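Local coordinates for protein tyrosinase (Aspergillus oryzae, PDB 6JU5) that probably hydroxylates L-tyrosine and oxidises L-dopa to L-dopaquinone with molecular oxygen at a dinuclear copper centre, and is captured here as the pro-enzyme, at residues G341-R346 and V566-Q571; L474-S479 and S541-R546. The protein carries 1 engineered substitution. All coordinates share one frame; numbering follows the deposited sequence.

Contact 1 of 2, residues G341-R346 and V566-Q571; sequences GFMFSR and VVVNSQ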
loop_
_atom_site.group_PDB
_atom_site.type_symbol
_atom_site.label_atom_id
_atom_site.label_comp_id
_atom_site.label_asym_id
_atom_site.label_seq_id
_atom_site.Cartn_x
_atom_site.Cartn_y
_atom_site.Cartn_z
ATOM N N GLY B 341 -0.787 -12.276 -1.536
ATOM C CA GLY B 341 -2.235 -12.299 -1.601
ATOM C C GLY B 341 -2.746 -13.114 -2.775
ATOM O O GLY B 341 -2.127 -13.071 -3.847
ATOM N N PHE B 342 -3.852 -13.848 -2.621
ATOM C CA PHE B 342 -4.393 -14.611 -3.735
ATOM C C PHE B 342 -5.846 -14.295 -4.061
ATOM O O PHE B 342 -6.320 -14.748 -5.119
ATOM C CB PHE B 342 -4.225 -16.128 -3.563
ATOM C CG PHE B 342 -5.398 -16.885 -2.988
ATOM C CD1 PHE B 342 -5.767 -16.824 -1.656
ATOM C CD2 PHE B 342 -6.174 -17.689 -3.815
ATOM C CE1 PHE B 342 -6.850 -17.520 -1.149
ATOM C CE2 PHE B 342 -7.269 -18.403 -3.337
ATOM C CZ PHE B 342 -7.606 -18.303 -2.006
ATOM N N MET B 343 -6.568 -13.573 -3.202
ATOM C CA MET B 343 -7.995 -13.319 -3.456
ATOM C C MET B 343 -8.190 -12.002 -4.190
ATOM O O MET B 343 -7.823 -10.929 -3.726
ATOM C CB MET B 343 -8.777 -13.297 -2.141
ATOM C CG MET B 343 -8.854 -14.688 -1.517
ATOM S SD MET B 343 -9.850 -14.701 -0.019
ATOM C CE MET B 343 -8.930 -13.585 1.025
ATOM N N PHE B 344 -8.777 -12.085 -5.374
ATOM C CA PHE B 344 -9.050 -10.946 -6.239
ATOM C C PHE B 344 -10.312 -10.209 -5.831
ATOM O O PHE B 344 -10.474 -9.025 -6.102
ATOM C CB PHE B 344 -9.168 -11.519 -7.652
ATOM C CG PHE B 344 -9.250 -10.537 -8.785
ATOM C CD1 PHE B 344 -8.299 -9.545 -8.985
ATOM C CD2 PHE B 344 -10.298 -10.616 -9.696
ATOM C CE1 PHE B 344 -8.373 -8.696 -10.069
ATOM C CE2 PHE B 344 -10.368 -9.791 -10.798
ATOM C CZ PHE B 344 -9.405 -8.819 -10.992
ATOM N N SER B 345 -11.237 -10.914 -5.193
ATOM C CA SER B 345 -12.543 -10.363 -4.905
ATOM C C SER B 345 -13.085 -10.938 -3.602
ATOM O O SER B 345 -12.537 -11.924 -3.105
ATOM C CB SER B 345 -13.518 -10.652 -6.061
ATOM O OG SER B 345 -14.740 -10.002 -5.763
ATOM N N ARG B 346 -14.147 -10.302 -3.129
ATOM C CA ARG B 346 -14.967 -10.866 -2.056
ATOM C C ARG B 346 -16.436 -10.583 -2.364
ATOM O O ARG B 346 -16.741 -9.472 -2.826
ATOM C CB ARG B 346 -14.569 -10.235 -0.719
ATOM C CG ARG B 346 -15.272 -10.849 0.481
ATOM C CD ARG B 346 -14.577 -10.497 1.783
ATOM N NE ARG B 346 -13.172 -10.918 1.773
ATOM C CZ ARG B 346 -12.339 -10.809 2.800
ATOM N NH1 ARG B 346 -12.724 -10.291 3.962
ATOM N NH2 ARG B 346 -11.086 -11.227 2.671
ATOM N N VAL B 566 -13.241 -24.426 5.683
ATOM C CA VAL B 566 -13.809 -23.837 4.483
ATOM C C VAL B 566 -12.693 -23.746 3.442
ATOM O O VAL B 566 -11.577 -23.330 3.775
ATOM C CB VAL B 566 -14.408 -22.438 4.707
ATOM C CG1 VAL B 566 -15.047 -21.954 3.411
ATOM C CG2 VAL B 566 -15.439 -22.455 5.833
ATOM N N VAL B 567 -12.981 -24.190 2.229
ATOM C CA VAL B 567 -12.045 -24.058 1.108
ATOM C C VAL B 567 -12.421 -22.798 0.321
ATOM O O VAL B 567 -13.547 -22.707 -0.187
ATOM C CB VAL B 567 -12.070 -25.284 0.191
ATOM C CG1 VAL B 567 -11.107 -25.119 -0.990
ATOM C CG2 VAL B 567 -11.713 -26.521 1.022
ATOM N N VAL B 568 -11.505 -21.830 0.314
ATOM C CA VAL B 568 -11.822 -20.517 -0.263
ATOM C C VAL B 568 -11.089 -20.371 -1.592
ATOM O O VAL B 568 -9.887 -20.657 -1.661
ATOM C CB VAL B 568 -11.400 -19.388 0.702
ATOM C CG1 VAL B 568 -11.827 -18.038 0.132
ATOM C CG2 VAL B 568 -11.999 -19.580 2.090
ATOM N N ASN B 569 -11.794 -19.916 -2.611
ATOM C CA ASN B 569 -11.179 -19.662 -3.924
ATOM C C ASN B 569 -10.759 -18.209 -4.083
ATOM O O ASN B 569 -10.882 -17.387 -3.150
ATOM C CB ASN B 569 -12.120 -20.138 -5.017
ATOM C CG ASN B 569 -13.382 -19.312 -5.189
ATOM O OD1 ASN B 569 -13.429 -18.136 -4.818
ATOM N ND2 ASN B 569 -14.407 -19.928 -5.799
ATOM N N SER B 570 -10.240 -17.868 -5.267
ATOM C CA SER B 570 -9.720 -16.524 -5.484
ATOM C C SER B 570 -10.813 -15.462 -5.570
ATOM O O SER B 570 -10.487 -14.269 -5.564
ATOM C CB SER B 570 -8.842 -16.467 -6.747
ATOM O OG SER B 570 -9.643 -16.702 -7.882
ATOM N N GLN B 571 -12.077 -15.865 -5.655
ATOM C CA GLN B 571 -13.195 -14.922 -5.606
ATOM C C GLN B 571 -13.722 -14.731 -4.202
ATOM O O GLN B 571 -14.751 -14.054 -3.984
ATOM C CB GLN B 571 -14.312 -15.374 -6.555
ATOM C CG GLN B 571 -13.917 -15.139 -8.006
ATOM C CD GLN B 571 -13.950 -13.654 -8.344
ATOM O OE1 GLN B 571 -15.003 -12.995 -8.323
ATOM N NE2 GLN B 571 -12.788 -13.083 -8.641
HETATM O O HOH W 1 -16.376 -12.339 -5.283
#

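Contact 2 of 2, residues L474-S479 and S541-R546; sequences LSIRYS and SQLPAR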
loop_
_atom_site.group_PDB
_atom_site.type_symbol
_atom_site.label_atom_id
_atom_site.label_comp_id
_atom_site.label_asym_id
_atom_site.label_seq_id
_atom_site.Cartn_x
_atom_site.Cartn_y
_atom_site.Cartn_z
ATOM N N LEU B 474 -3.204 -29.903 14.176
ATOM C CA LEU B 474 -4.168 -30.251 13.121
ATOM C C LEU B 474 -3.416 -30.870 11.943
ATOM O O LEU B 474 -2.394 -30.337 11.495
ATOM C CB LEU B 474 -4.904 -29.017 12.635
ATOM C CG LEU B 474 -5.932 -28.440 13.627
ATOM C CD1 LEU B 474 -6.110 -26.940 13.414
ATOM C CD2 LEU B 474 -7.268 -29.155 13.488
ATOM N N SER B 475 -3.929 -31.972 11.430
ATOM C CA SER B 475 -3.426 -32.547 10.193
ATOM C C SER B 475 -4.349 -32.137 9.047
ATOM O O SER B 475 -5.579 -32.055 9.237
ATOM C CB SER B 475 -3.346 -34.064 10.300
ATOM O OG SER B 475 -4.620 -34.599 10.677
ATOM N N ILE B 476 -3.756 -31.853 7.895
ATOM C CA ILE B 476 -4.510 -31.457 6.715
ATOM C C ILE B 476 -4.011 -32.188 5.471
ATOM O O ILE B 476 -2.817 -32.095 5.184
ATOM C CB ILE B 476 -4.373 -29.936 6.465
ATOM C CG1 ILE B 476 -4.798 -29.103 7.674
ATOM C CG2 ILE B 476 -5.140 -29.549 5.212
ATOM C CD1 ILE B 476 -3.671 -28.762 8.623
ATOM N N ARG B 477 -4.886 -32.893 4.777
ATOM C CA ARG B 477 -4.510 -33.585 3.542
ATOM C C ARG B 477 -5.500 -33.206 2.437
ATOM O O ARG B 477 -6.719 -33.195 2.648
ATOM C CB ARG B 477 -4.471 -35.102 3.762
ATOM C CG ARG B 477 -3.922 -35.869 2.557
ATOM C CD ARG B 477 -3.475 -37.265 2.959
ATOM N NE ARG B 477 -4.623 -38.080 3.336
ATOM C CZ ARG B 477 -4.515 -39.226 4.004
ATOM N NH1 ARG B 477 -3.322 -39.679 4.372
ATOM N NH2 ARG B 477 -5.625 -39.887 4.282
ATOM N N TYR B 478 -4.952 -32.845 1.281
ATOM C CA TYR B 478 -5.723 -32.387 0.132
ATOM C C TYR B 478 -5.073 -32.790 -1.181
ATOM O O TYR B 478 -3.908 -33.191 -1.236
ATOM C CB TYR B 478 -5.916 -30.852 0.210
ATOM C CG TYR B 478 -4.596 -30.115 0.159
ATOM C CD1 TYR B 478 -3.808 -29.955 1.303
ATOM C CD2 TYR B 478 -4.123 -29.591 -1.042
ATOM C CE1 TYR B 478 -2.606 -29.286 1.212
ATOM C CE2 TYR B 478 -2.913 -28.918 -1.133
ATOM C CZ TYR B 478 -2.162 -28.763 0.010
ATOM O OH TYR B 478 -0.946 -28.108 -0.051
ATOM N N SER B 479 -5.812 -32.626 -2.280
ATOM C CA SER B 479 -5.208 -32.752 -3.604
ATOM C C SER B 479 -4.916 -31.375 -4.191
ATOM O O SER B 479 -5.809 -30.541 -4.295
ATOM C CB SER B 479 -6.113 -33.528 -4.560
ATOM O OG SER B 479 -5.626 -33.455 -5.895
ATOM N N SER B 541 -0.094 -30.929 5.123
ATOM C CA SER B 541 0.406 -29.873 5.973
ATOM C C SER B 541 -0.074 -30.126 7.405
ATOM O O SER B 541 -0.842 -31.059 7.658
ATOM C CB SER B 541 -0.053 -28.511 5.449
ATOM O OG SER B 541 0.563 -27.461 6.185
ATOM N N GLN B 542 0.436 -29.327 8.319
ATOM C CA GLN B 542 0.121 -29.431 9.743
ATOM C C GLN B 542 -0.001 -28.022 10.314
ATOM O O GLN B 542 0.734 -27.138 9.881
ATOM C CB GLN B 542 1.204 -30.223 10.470
ATOM C CG GLN B 542 0.873 -30.637 11.903
ATOM C CD GLN B 542 2.126 -30.979 12.689
ATOM O OE1 GLN B 542 2.692 -30.095 13.354
ATOM N NE2 GLN B 542 2.572 -32.226 12.621
ATOM N N LEU B 543 -0.915 -27.814 11.254
ATOM C CA LEU B 543 -0.987 -26.543 11.978
ATOM C C LEU B 543 -0.834 -26.784 13.474
ATOM O O LEU B 543 -1.371 -27.747 14.019
ATOM C CB LEU B 543 -2.318 -25.826 11.741
ATOM C CG LEU B 543 -2.563 -25.328 10.319
ATOM C CD1 LEU B 543 -4.024 -24.941 10.121
ATOM C CD2 LEU B 543 -1.620 -24.177 10.009
ATOM N N PRO B 544 -0.181 -25.871 14.175
ATOM C CA PRO B 544 -0.267 -25.905 15.640
ATOM C C PRO B 544 -1.726 -25.671 16.027
ATOM O O PRO B 544 -2.430 -24.937 15.334
ATOM C CB PRO B 544 0.600 -24.723 16.064
ATOM C CG PRO B 544 1.336 -24.257 14.856
ATOM C CD PRO B 544 0.544 -24.703 13.652
ATOM N N ALA B 545 -2.173 -26.307 17.094
ATOM C CA ALA B 545 -3.539 -26.099 17.582
ATOM C C ALA B 545 -3.620 -25.945 19.088
ATOM O O ALA B 545 -4.711 -25.763 19.632
ATOM C CB ALA B 545 -4.442 -27.229 17.095
ATOM N N ARG B 546 -2.472 -26.000 19.760
ATOM C CA ARG B 546 -2.485 -26.103 21.216
ATOM C C ARG B 546 -3.231 -24.944 21.852
ATOM O O ARG B 546 -4.092 -25.151 22.708
ATOM C CB ARG B 546 -1.056 -26.126 21.761
ATOM C CG ARG B 546 -0.978 -26.503 23.227
ATOM C CD ARG B 546 -1.175 -25.322 24.172
ATOM N NE ARG B 546 -1.263 -25.891 25.527
ATOM C CZ ARG B 546 -2.380 -26.449 25.999
ATOM N NH1 ARG B 546 -3.488 -26.493 25.265
ATOM N NH2 ARG B 546 -2.368 -26.954 27.222
#

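Contact 1 of 2, residues G341-R346 and V566-Q571
The Phe342 ring meets residues 568-570 mainly with its rim: Val568 O sits at the edge, in the ring plane, 3.3 Å from Phe342 CZ, where the slightly positive ring hydrogens suit a carbonyl oxygen. One face is taken by the next residue, Met343, whose CG stands 3.5 Å above the plane toward the rim. The peptide of Asn569 and Ser570 approaches Phe342 CE2 obliquely. Phe344 also uses its edge, with Gln571 NE2 in plane, 3.7 Å from Phe344 CD2, and the amide turned 55° from the ring. A bend at chi2 (-73°) folds the Gln571 amide back, so that it also lies against Ser345 CB. Met343 brings its polarisable SD to Val568 CG1, 3.9 Å away.

Ser570 O, in the middle, accepts from Phe344 N at 2.8 Å, in the carbonyl plane, and more weakly from Ser345 N. The turn presenting it is an Asx turn, with Asn569 OD1 taking Gln571 N. A water donates to Gln571 O at 2.7 Å and to Ser345 OG at 2.9 Å; Ser345 OG is also hydrogen-bonded to Glu244 OE1.

Phe342 and Met343, just after helix 328-340, pair with strand 356-357, while Val568 lies on strand 563-568, whose neighbour 489-494 touches both Phe342 and Val568. The contact thus joins the central copper-binding domain to the C-terminal domain.

Contact 2 of 2, residues L474-S479 and S541-R546
Leu474 and Leu543 stand next to each other on one face of a sheet, their CB atoms 4.2 Å apart, as directly paired residues of neighbouring strands do. From the same face Ile476 reaches diagonally across to the neighbouring strand, past its own partner Ser541: CG1 is anti to the carbonyl carbon (chi1 -56°), and chi2 of 92°, off the staggered positions, swings CD1 to 4.0 Å from Leu543 CG. Leu474 leans the same way, its CG 4.0 Å from Ala545 CB; a single methyl fits where the chain passes from strand into helix, for Ala545 is the N-cap residue of helix 546-555.

The backbones form an antiparallel ladder within the mixed sheet of the C-terminal domain. Leu474 and Leu543 make one hydrogen-bonded pair, with Leu474 N to Leu543 O at 2.8 Å and nearly straight (172°); Ile476 and Ser541 make the other. Between them Ser475 and Gln542 are a non-hydrogen-bonded pair, pointing to the opposite face.

On that face the Gln542 chain runs out extended, its CG 3.3 Å from Leu474 O, and carries its amide to the carbonyl of Pro322. The hydroxyl of the shorter Ser475 is hydrogen-bonded to His585 NE2.

Contacts 1 and 2 lie with their centres 20 Å apart and do not touch, their nearest atoms being about 7 Å from each other. Both reach the same mixed sheet of the C-terminal domain, in which strands 580-588 and 604-611 separate strand 470-478 of contact 2 from strand 563-568 of contact 1. Along the chain, 341-346 comes first, then both segments of contact 2, and finally 566-571. Contact 2, with both segments in the C-terminal domain, bonds two adjacent strands of the sheet. Contact 1 fastens strand 563-568 and the turn after it to the central domain, where the chain leaves helix 328-340, which carries copper ligands His332 and His336.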